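Local coordinates for protein 2-hydroxyisobutanoyl-CoA mutase large subunit (Aquincola tertiaricarbonis, PDB 4R3U) that catalyses, together with its cobalamin-binding small subunit, the interconversion of 2-hydroxyisobutyryl-CoA and (S)-3-hydroxybutyryl-CoA, at residues A[255-259]-A[260-264]; A[209-212]-A[213-216]. All blocks are in the same frame, centred on the assembly; numbering follows the deposited sequence.

Interaction 1 (A[255-259]-A[260-264]); sequences YHISE and AGSSP. With 3HC (3-hydroxybutanoyl-coenzyme A), chain E.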
loop_
_atom_site.group_PDB
_atom_site.type_symbol
_atom_site.label_atom_id
_atom_site.label_comp_id
_atom_site.label_asym_id
_atom_site.label_seq_id
_atom_site.Cartn_x
_atom_site.Cartn_y
_atom_site.Cartn_z
ATOM N N TYR A 255 -2.410 -18.341 -11.248
ATOM C CA TYR A 255 -3.290 -17.763 -10.248
ATOM C C TYR A 255 -4.094 -18.807 -9.432
ATOM O O TYR A 255 -4.061 -18.809 -8.194
ATOM C CB TYR A 255 -4.236 -16.711 -10.884
ATOM C CG TYR A 255 -5.113 -16.010 -9.858
ATOM C CD1 TYR A 255 -4.637 -14.918 -9.131
ATOM C CD2 TYR A 255 -6.390 -16.487 -9.558
ATOM C CE1 TYR A 255 -5.396 -14.332 -8.118
ATOM C CE2 TYR A 255 -7.165 -15.901 -8.555
ATOM C CZ TYR A 255 -6.664 -14.823 -7.834
ATOM O OH TYR A 255 -7.426 -14.232 -6.846
ATOM N N HIS A 256 -4.829 -19.667 -10.145
ATOM C CA HIS A 256 -5.711 -20.683 -9.589
ATOM C C HIS A 256 -4.945 -21.751 -8.859
ATOM O O HIS A 256 -5.461 -22.284 -7.879
ATOM C CB HIS A 256 -6.589 -21.270 -10.692
ATOM C CG HIS A 256 -7.100 -20.230 -11.643
ATOM N ND1 HIS A 256 -6.353 -19.834 -12.754
ATOM C CD2 HIS A 256 -8.245 -19.512 -11.607
ATOM C CE1 HIS A 256 -7.082 -18.910 -13.358
ATOM N NE2 HIS A 256 -8.229 -18.687 -12.710
ATOM N N ILE A 257 -3.716 -22.090 -9.348
ATOM C CA ILE A 257 -2.826 -23.065 -8.717
ATOM C C ILE A 257 -2.447 -22.484 -7.345
ATOM O O ILE A 257 -2.587 -23.180 -6.331
ATOM C CB ILE A 257 -1.596 -23.424 -9.632
ATOM C CG1 ILE A 257 -2.038 -24.218 -10.901
ATOM C CG2 ILE A 257 -0.488 -24.198 -8.863
ATOM C CD1 ILE A 257 -1.120 -24.065 -12.118
ATOM N N SER A 258 -2.042 -21.188 -7.303
ATOM C CA SER A 258 -1.713 -20.514 -6.037
ATOM C C SER A 258 -2.925 -20.483 -5.091
ATOM O O SER A 258 -2.830 -20.894 -3.929
ATOM C CB SER A 258 -1.229 -19.092 -6.294
ATOM O OG SER A 258 -0.799 -18.504 -5.079
ATOM N N GLU A 259 -4.054 -19.975 -5.601
ATOM C CA GLU A 259 -5.305 -19.829 -4.853
ATOM C C GLU A 259 -5.911 -21.161 -4.359
ATOM O O GLU A 259 -6.636 -21.164 -3.347
ATOM C CB GLU A 259 -6.293 -18.965 -5.629
ATOM C CG GLU A 259 -5.838 -17.522 -5.727
ATOM C CD GLU A 259 -6.138 -16.668 -4.515
ATOM O OE1 GLU A 259 -5.189 -16.069 -3.961
ATOM O OE2 GLU A 259 -7.318 -16.624 -4.098
ATOM N N ALA A 260 -5.573 -22.283 -5.044
ATOM C CA ALA A 260 -5.954 -23.641 -4.646
ATOM C C ALA A 260 -5.082 -24.105 -3.436
ATOM O O ALA A 260 -5.327 -25.175 -2.887
ATOM C CB ALA A 260 -5.788 -24.603 -5.813
ATOM N N GLY A 261 -4.035 -23.330 -3.114
ATOM C CA GLY A 261 -3.133 -23.539 -1.987
ATOM C C GLY A 261 -1.677 -23.794 -2.287
ATOM O O GLY A 261 -0.962 -24.316 -1.425
ATOM N N SER A 262 -1.228 -23.507 -3.520
ATOM C CA SER A 262 0.163 -23.788 -3.914
ATOM C C SER A 262 1.148 -22.757 -3.390
ATOM O O SER A 262 0.786 -21.670 -2.935
ATOM C CB SER A 262 0.294 -23.894 -5.435
ATOM O OG SER A 262 0.683 -22.668 -6.048
ATOM N N SER A 263 2.411 -23.102 -3.503
ATOM C CA SER A 263 3.497 -22.210 -3.179
ATOM C C SER A 263 3.764 -21.395 -4.461
ATOM O O SER A 263 3.407 -21.859 -5.559
ATOM C CB SER A 263 4.744 -23.032 -2.837
ATOM O OG SER A 263 5.110 -23.786 -3.977
ATOM N N PRO A 264 4.449 -20.226 -4.372
ATOM C CA PRO A 264 4.845 -19.511 -5.597
ATOM C C PRO A 264 5.698 -20.367 -6.573
ATOM O O PRO A 264 5.604 -20.186 -7.777
ATOM C CB PRO A 264 5.630 -18.319 -5.043
ATOM C CG PRO A 264 5.060 -18.105 -3.683
ATOM C CD PRO A 264 4.895 -19.490 -3.174
HETATM N N1A 3HC E . 5.290 0.281 -25.907
HETATM C C2A 3HC E . 4.639 0.079 -27.222
HETATM N N3A 3HC E . 3.460 -0.793 -27.130
HETATM C C4A 3HC E . 3.054 -1.316 -25.949
HETATM C C5A 3HC E . 3.717 -1.081 -24.796
HETATM C C6A 3HC E . 4.827 -0.311 -24.792
HETATM N N6A 3HC E . 5.441 -0.118 -23.625
HETATM N N7A 3HC E . 3.062 -1.723 -23.824
HETATM C C8A 3HC E . 2.012 -2.335 -24.362
HETATM N N9A 3HC E . 2.023 -2.112 -25.673
HETATM C C1B 3HC E . 1.064 -2.580 -26.718
HETATM C C2B 3HC E . 1.075 -4.086 -26.887
HETATM O O2B 3HC E . 2.081 -4.507 -27.814
HETATM C C3B 3HC E . -0.328 -4.358 -27.405
HETATM O O3B 3HC E . -0.411 -4.102 -28.828
HETATM P P3B 3HC E . -1.156 -5.091 -29.865
HETATM O O7A 3HC E . -2.550 -5.099 -29.377
HETATM O O8A 3HC E . -0.956 -4.383 -31.154
HETATM O O9A 3HC E . -0.397 -6.352 -29.706
HETATM C C4B 3HC E . -1.178 -3.315 -26.687
HETATM O O4B 3HC E . -0.277 -2.230 -26.307
HETATM C C5B 3HC E . -1.893 -3.924 -25.468
HETATM O O5B 3HC E . -0.943 -4.169 -24.407
HETATM P P1A 3HC E . -0.604 -5.651 -23.821
HETATM O O1A 3HC E . -0.864 -6.713 -24.830
HETATM O O2A 3HC E . 0.725 -5.599 -23.188
HETATM O O3A 3HC E . -1.714 -5.644 -22.610
HETATM P P2A 3HC E . -3.193 -6.317 -22.619
HETATM O O4A 3HC E . -3.835 -5.999 -21.335
HETATM O O5A 3HC E . -3.921 -6.011 -23.875
HETATM O O6A 3HC E . -2.809 -7.850 -22.661
HETATM C CBP 3HC E . -2.406 -10.092 -21.833
HETATM C CCP 3HC E . -2.216 -8.582 -21.574
HETATM C CDP 3HC E . -1.546 -10.439 -23.055
HETATM C CEP 3HC E . -1.865 -10.885 -20.637
HETATM C CAP 3HC E . -3.907 -10.434 -22.121
HETATM O OAP 3HC E . -4.141 -11.808 -22.501
HETATM C C9P 3HC E . -4.949 -9.930 -21.081
HETATM O O9P 3HC E . -5.440 -8.802 -21.165
HETATM N N8P 3HC E . -5.345 -10.822 -20.160
HETATM C C7P 3HC E . -6.375 -10.484 -19.170
HETATM C C6P 3HC E . -6.818 -11.734 -18.422
HETATM C C5P 3HC E . -7.818 -11.419 -17.305
HETATM O O5P 3HC E . -8.129 -10.265 -16.995
HETATM N N4P 3HC E . -8.307 -12.516 -16.718
HETATM C C3P 3HC E . -9.257 -12.453 -15.617
HETATM C C2P 3HC E . -9.134 -13.733 -14.835
HETATM S S1P 3HC E . -10.208 -13.734 -13.368
HETATM C C1 3HC E . -9.802 -15.390 -12.790
HETATM O O1 3HC E . -9.678 -16.361 -13.534
HETATM C C2 3HC E . -9.514 -15.541 -11.286
HETATM C C3 3HC E . -10.794 -15.571 -10.448
HETATM O O3 3HC E . -11.543 -14.384 -10.686
HETATM C C4 3HC E . -11.641 -16.814 -10.762
HETATM O O HOH W 1 -1.188 -20.214 -1.400
#
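Ser262 folds back under Ile257 and Ser258 where the short helix 255-259 ends in a Schellman motif. Its backbone N donates to Ile257 O (3.1 Å) and, more weakly, to Ser258 O, while Gly261 N reaches Ser258 O over 2.8 Å. Gly261, at a positive phi (118°), ends the helical run. Just before the glycine, Ala260 N donates to His256 O at 2.8 Å. The tightly packed part is the seam around Ser262: its CB lies against Ile257 O, and its OG sits 3.4 Å from Ile257 CG2. At chi1 -68° the CG2 methyl stands anti to the backbone N, and it is this branch, not CG1, that meets the serine. The Ser262 hydroxyl donates to Ser263 O.

The looser part is met by water: one molecule donates to both Ser258 O and Ser262 O, bridging the turn, although the surrounding residues are buried. At the start of the helix the side chains face the ligands instead. His256 NE2 donates to the thioester carbonyl O1 of 3-hydroxybutanoyl-CoA (2.9 Å, 157°), with O1 in the plane of the imidazole, and Tyr255 CE2 approaches the ligand's C2 obliquely. Glu259 CG lies over one face of the Tyr255 ring, and its OE1 accepts from Ala347 N.

Cobalamin touches this helix, and Arg31 of the small subunit bonds to Glu259 O. The turn joins strand 252-253 and helix 255-259 to helix 264-283, with Ala218 of helix 213-219 and Ile459 of helix 454-472 packed against it.

Interaction 2 (A[209-212]-A[213-216]); sequences QADI and LKEY. With 3KK (S-{(3R,5R,9R)-1-[(2R,3S,4R,5R)-5-(6-amino-9H-purin-9-yl)-4-hydroxy-3-(phosphonooxy)tetrahydrofuran-2-yl]-3,5,9-trihydroxy-8,8-dimethyl-3,5-dioxido-10,14-dioxo-2,4,6-trioxa-11,15-diaza-3lambda~5~,5lambda~5~-diphosphaheptadecan-17-yl} 2-hydroxy-2-methylpropanethioate), chain F.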
loop_
_atom_site.group_PDB
_atom_site.type_symbol
_atom_site.label_atom_id
_atom_site.label_comp_id
_atom_site.label_asym_id
_atom_site.label_seq_id
_atom_site.Cartn_x
_atom_site.Cartn_y
_atom_site.Cartn_z
ATOM N N GLN A 209 -9.563 -17.247 -21.353
ATOM C CA GLN A 209 -8.619 -17.941 -20.455
ATOM C C GLN A 209 -8.218 -19.311 -21.034
ATOM O O GLN A 209 -7.023 -19.611 -21.107
ATOM C CB GLN A 209 -9.178 -18.053 -19.025
ATOM C CG GLN A 209 -8.127 -18.462 -18.014
ATOM C CD GLN A 209 -8.563 -18.143 -16.622
ATOM O OE1 GLN A 209 -9.193 -18.964 -15.931
ATOM N NE2 GLN A 209 -8.297 -16.909 -16.217
ATOM N N ALA A 210 -9.216 -20.108 -21.469
ATOM C CA ALA A 210 -9.084 -21.391 -22.184
ATOM C C ALA A 210 -8.232 -22.546 -21.593
ATOM O O ALA A 210 -8.525 -23.710 -21.864
ATOM C CB ALA A 210 -8.734 -21.142 -23.645
ATOM N N ASP A 211 -7.186 -22.232 -20.822
ATOM C CA ASP A 211 -6.269 -23.210 -20.196
ATOM C C ASP A 211 -7.002 -24.261 -19.388
ATOM O O ASP A 211 -7.406 -24.010 -18.259
ATOM C CB ASP A 211 -5.197 -22.501 -19.318
ATOM C CG ASP A 211 -4.142 -23.388 -18.679
ATOM O OD1 ASP A 211 -4.235 -24.641 -18.816
ATOM O OD2 ASP A 211 -3.250 -22.845 -18.017
ATOM N N ILE A 212 -7.125 -25.447 -19.970
ATOM C CA ILE A 212 -7.805 -26.582 -19.337
ATOM C C ILE A 212 -6.924 -27.401 -18.385
ATOM O O ILE A 212 -7.423 -27.949 -17.414
ATOM C CB ILE A 212 -8.568 -27.432 -20.374
ATOM C CG1 ILE A 212 -9.728 -28.201 -19.741
ATOM C CG2 ILE A 212 -7.628 -28.334 -21.210
ATOM C CD1 ILE A 212 -10.945 -27.382 -19.455
ATOM N N LEU A 213 -5.625 -27.451 -18.628
ATOM C CA LEU A 213 -4.714 -28.211 -17.769
ATOM C C LEU A 213 -4.762 -27.737 -16.313
ATOM O O LEU A 213 -4.849 -28.561 -15.390
ATOM C CB LEU A 213 -3.287 -28.281 -18.376
ATOM C CG LEU A 213 -3.194 -28.951 -19.809
ATOM C CD1 LEU A 213 -1.841 -28.785 -20.430
ATOM C CD2 LEU A 213 -3.578 -30.407 -19.798
ATOM N N LYS A 214 -4.879 -26.419 -16.119
ATOM C CA LYS A 214 -4.960 -25.830 -14.796
ATOM C C LYS A 214 -6.315 -26.066 -14.150
ATOM O O LYS A 214 -6.443 -25.918 -12.943
ATOM C CB LYS A 214 -4.563 -24.335 -14.838
ATOM C CG LYS A 214 -5.514 -23.414 -15.574
ATOM C CD LYS A 214 -6.527 -22.739 -14.669
ATOM C CE LYS A 214 -7.214 -21.624 -15.424
ATOM N NZ LYS A 214 -8.202 -22.109 -16.445
ATOM N N GLU A 215 -7.340 -26.412 -14.960
ATOM C CA GLU A 215 -8.700 -26.733 -14.494
ATOM C C GLU A 215 -8.684 -28.094 -13.809
ATOM O O GLU A 215 -9.238 -28.234 -12.726
ATOM C CB GLU A 215 -9.693 -26.715 -15.667
ATOM C CG GLU A 215 -9.992 -25.308 -16.202
ATOM C CD GLU A 215 -10.534 -24.338 -15.173
ATOM O OE1 GLU A 215 -11.246 -24.790 -14.255
ATOM O OE2 GLU A 215 -10.167 -23.146 -15.218
ATOM N N TYR A 216 -7.979 -29.079 -14.408
ATOM C CA TYR A 216 -7.829 -30.411 -13.804
ATOM C C TYR A 216 -6.982 -30.328 -12.531
ATOM O O TYR A 216 -7.278 -30.979 -11.529
ATOM C CB TYR A 216 -7.223 -31.415 -14.804
ATOM C CG TYR A 216 -8.090 -31.641 -16.022
ATOM C CD1 TYR A 216 -9.316 -32.295 -15.922
ATOM C CD2 TYR A 216 -7.680 -31.218 -17.281
ATOM C CE1 TYR A 216 -10.132 -32.481 -17.042
ATOM C CE2 TYR A 216 -8.481 -31.409 -18.409
ATOM C CZ TYR A 216 -9.712 -32.030 -18.284
ATOM O OH TYR A 216 -10.510 -32.204 -19.393
HETATM C C4 3KK F . -11.892 -16.884 -11.654
HETATM C C3 3KK F . -11.100 -15.583 -11.578
HETATM C C2 3KK F . -10.230 -15.566 -10.323
HETATM O O3 3KK F . -12.036 -14.520 -11.507
HETATM C C1 3KK F . -10.210 -15.366 -12.809
HETATM O O1 3KK F . -9.565 -16.280 -13.328
HETATM S S1P 3KK F . -10.210 -13.699 -13.379
HETATM C C2P 3KK F . -9.132 -13.757 -14.838
HETATM C C3P 3KK F . -9.246 -12.473 -15.620
HETATM N N4P 3KK F . -8.294 -12.532 -16.721
HETATM C C5P 3KK F . -7.813 -11.431 -17.307
HETATM O O5P 3KK F . -8.129 -10.279 -16.995
HETATM C C6P 3KK F . -6.813 -11.739 -18.426
HETATM C C7P 3KK F . -6.375 -10.487 -19.172
HETATM N N8P 3KK F . -5.347 -10.822 -20.164
HETATM C C9P 3KK F . -4.945 -9.924 -21.076
HETATM O O9P 3KK F . -5.428 -8.794 -21.152
HETATM C CAP 3KK F . -3.907 -10.428 -22.122
HETATM O OAP 3KK F . -4.143 -11.801 -22.502
HETATM C CBP 3KK F . -2.405 -10.087 -21.835
HETATM C CDP 3KK F . -1.547 -10.440 -23.059
HETATM C CEP 3KK F . -1.864 -10.877 -20.639
HETATM C CCP 3KK F . -2.212 -8.576 -21.584
HETATM O O6A 3KK F . -2.812 -7.849 -22.671
HETATM P P2A 3KK F . -3.195 -6.314 -22.632
HETATM O O4A 3KK F . -3.836 -5.993 -21.348
HETATM O O5A 3KK F . -3.923 -6.010 -23.888
HETATM O O3A 3KK F . -1.716 -5.643 -22.625
HETATM P P1A 3KK F . -0.604 -5.660 -23.833
HETATM O O1A 3KK F . -0.869 -6.721 -24.841
HETATM O O2A 3KK F . 0.724 -5.617 -23.197
HETATM O O5B 3KK F . -0.932 -4.177 -24.422
HETATM C C5B 3KK F . -1.883 -3.928 -25.481
HETATM C C4B 3KK F . -1.168 -3.318 -26.700
HETATM O O4B 3KK F . -0.272 -2.230 -26.318
HETATM C C3B 3KK F . -0.311 -4.358 -27.414
HETATM O O3B 3KK F . -0.396 -4.109 -28.838
HETATM P P3B 3KK F . -1.148 -5.098 -29.870
HETATM O O8A 3KK F . -0.398 -6.363 -29.704
HETATM O O7A 3KK F . -2.542 -5.094 -29.380
HETATM O O9A 3KK F . -0.945 -4.398 -31.162
HETATM C C2B 3KK F . 1.088 -4.078 -26.897
HETATM O O2B 3KK F . 2.097 -4.499 -27.823
HETATM C C1B 3KK F . 1.069 -2.571 -26.733
HETATM N N9A 3KK F . 2.028 -2.099 -25.689
HETATM C C8A 3KK F . 2.024 -2.339 -24.380
HETATM N N7A 3KK F . 3.072 -1.721 -23.841
HETATM C C5A 3KK F . 3.722 -1.071 -24.812
HETATM C C4A 3KK F . 3.062 -1.304 -25.965
HETATM N N3A 3KK F . 3.483 -0.772 -27.142
HETATM C C2A 3KK F . 4.625 0.060 -27.181
HETATM N N1A 3KK F . 5.286 0.281 -25.940
HETATM C C6A 3KK F . 4.829 -0.297 -24.809
HETATM N N6A 3KK F . 5.442 -0.102 -23.641
#
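Asp211 and Lys214 meet at the N-terminal start of helix 213-219, in the loop that follows strand 206-208 of the TIM barrel. Capping comes first: Asp211 OD1 accepts from Lys214 N (3.3 Å, 160°), the N-H arriving from above the carboxylate plane. A chi1 of -177° puts this carboxylate beside its own carbonyl carbon, over the first turn; Tyr278 OH and Ser253 N hold its two oxygens. Ile212 O is gripped twice, by Glu215 N at 2.9 Å and by Tyr216 N at 3.3 Å.

The apolar contact is made by the Ile212 side chain, whose CG1 lies 3.7 Å from Tyr216 CE2 and whose CD1 rests on Glu215 CG.

The charged contacts centre on Lys214, next to the ligand-binding Gln209. Bent at chi2 and chi4, its chain curls back over the loop, and NZ pairs with Glu215 OE2 in a salt bridge. NZ also bonds Asn180 OD1 and makes a weak bond to Gln209 OE1, which Asn180 ND2 holds too. These bonds to OE1 probably set the rotation of the Gln209 amide, with NE2 turned to donate to the thioester O1 of 2-hydroxyisobutyryl-CoA (3.2 Å, 168°). Lys214 NZ meets Asp211 O in the carbonyl plane at 2.7 Å.

How the interactions relate
Along the chain interaction 2 precedes interaction 1, and their centres lie about 14 Å apart, yet they touch side by side at the acyl end of the substrate. His256 ND1 packs 3.3 Å from Lys214 CE, and His256 CE1 lies 3.3 Å from Gln209 OE1. From these adjoining positions the imidazole and the carboxamide converge as donors on the same thioester oxygen, O1, with either acyl-CoA bound. Two donors on one carbonyl would orient the thioester and probably polarise it. Lys214, packed on the imidazole and weakly bonded to the Gln209 amide, lies in the second shell of both. Cobalamin touches Tyr255, His256, Glu259 and Ala260, so interaction 1 meets both substrate and cofactor.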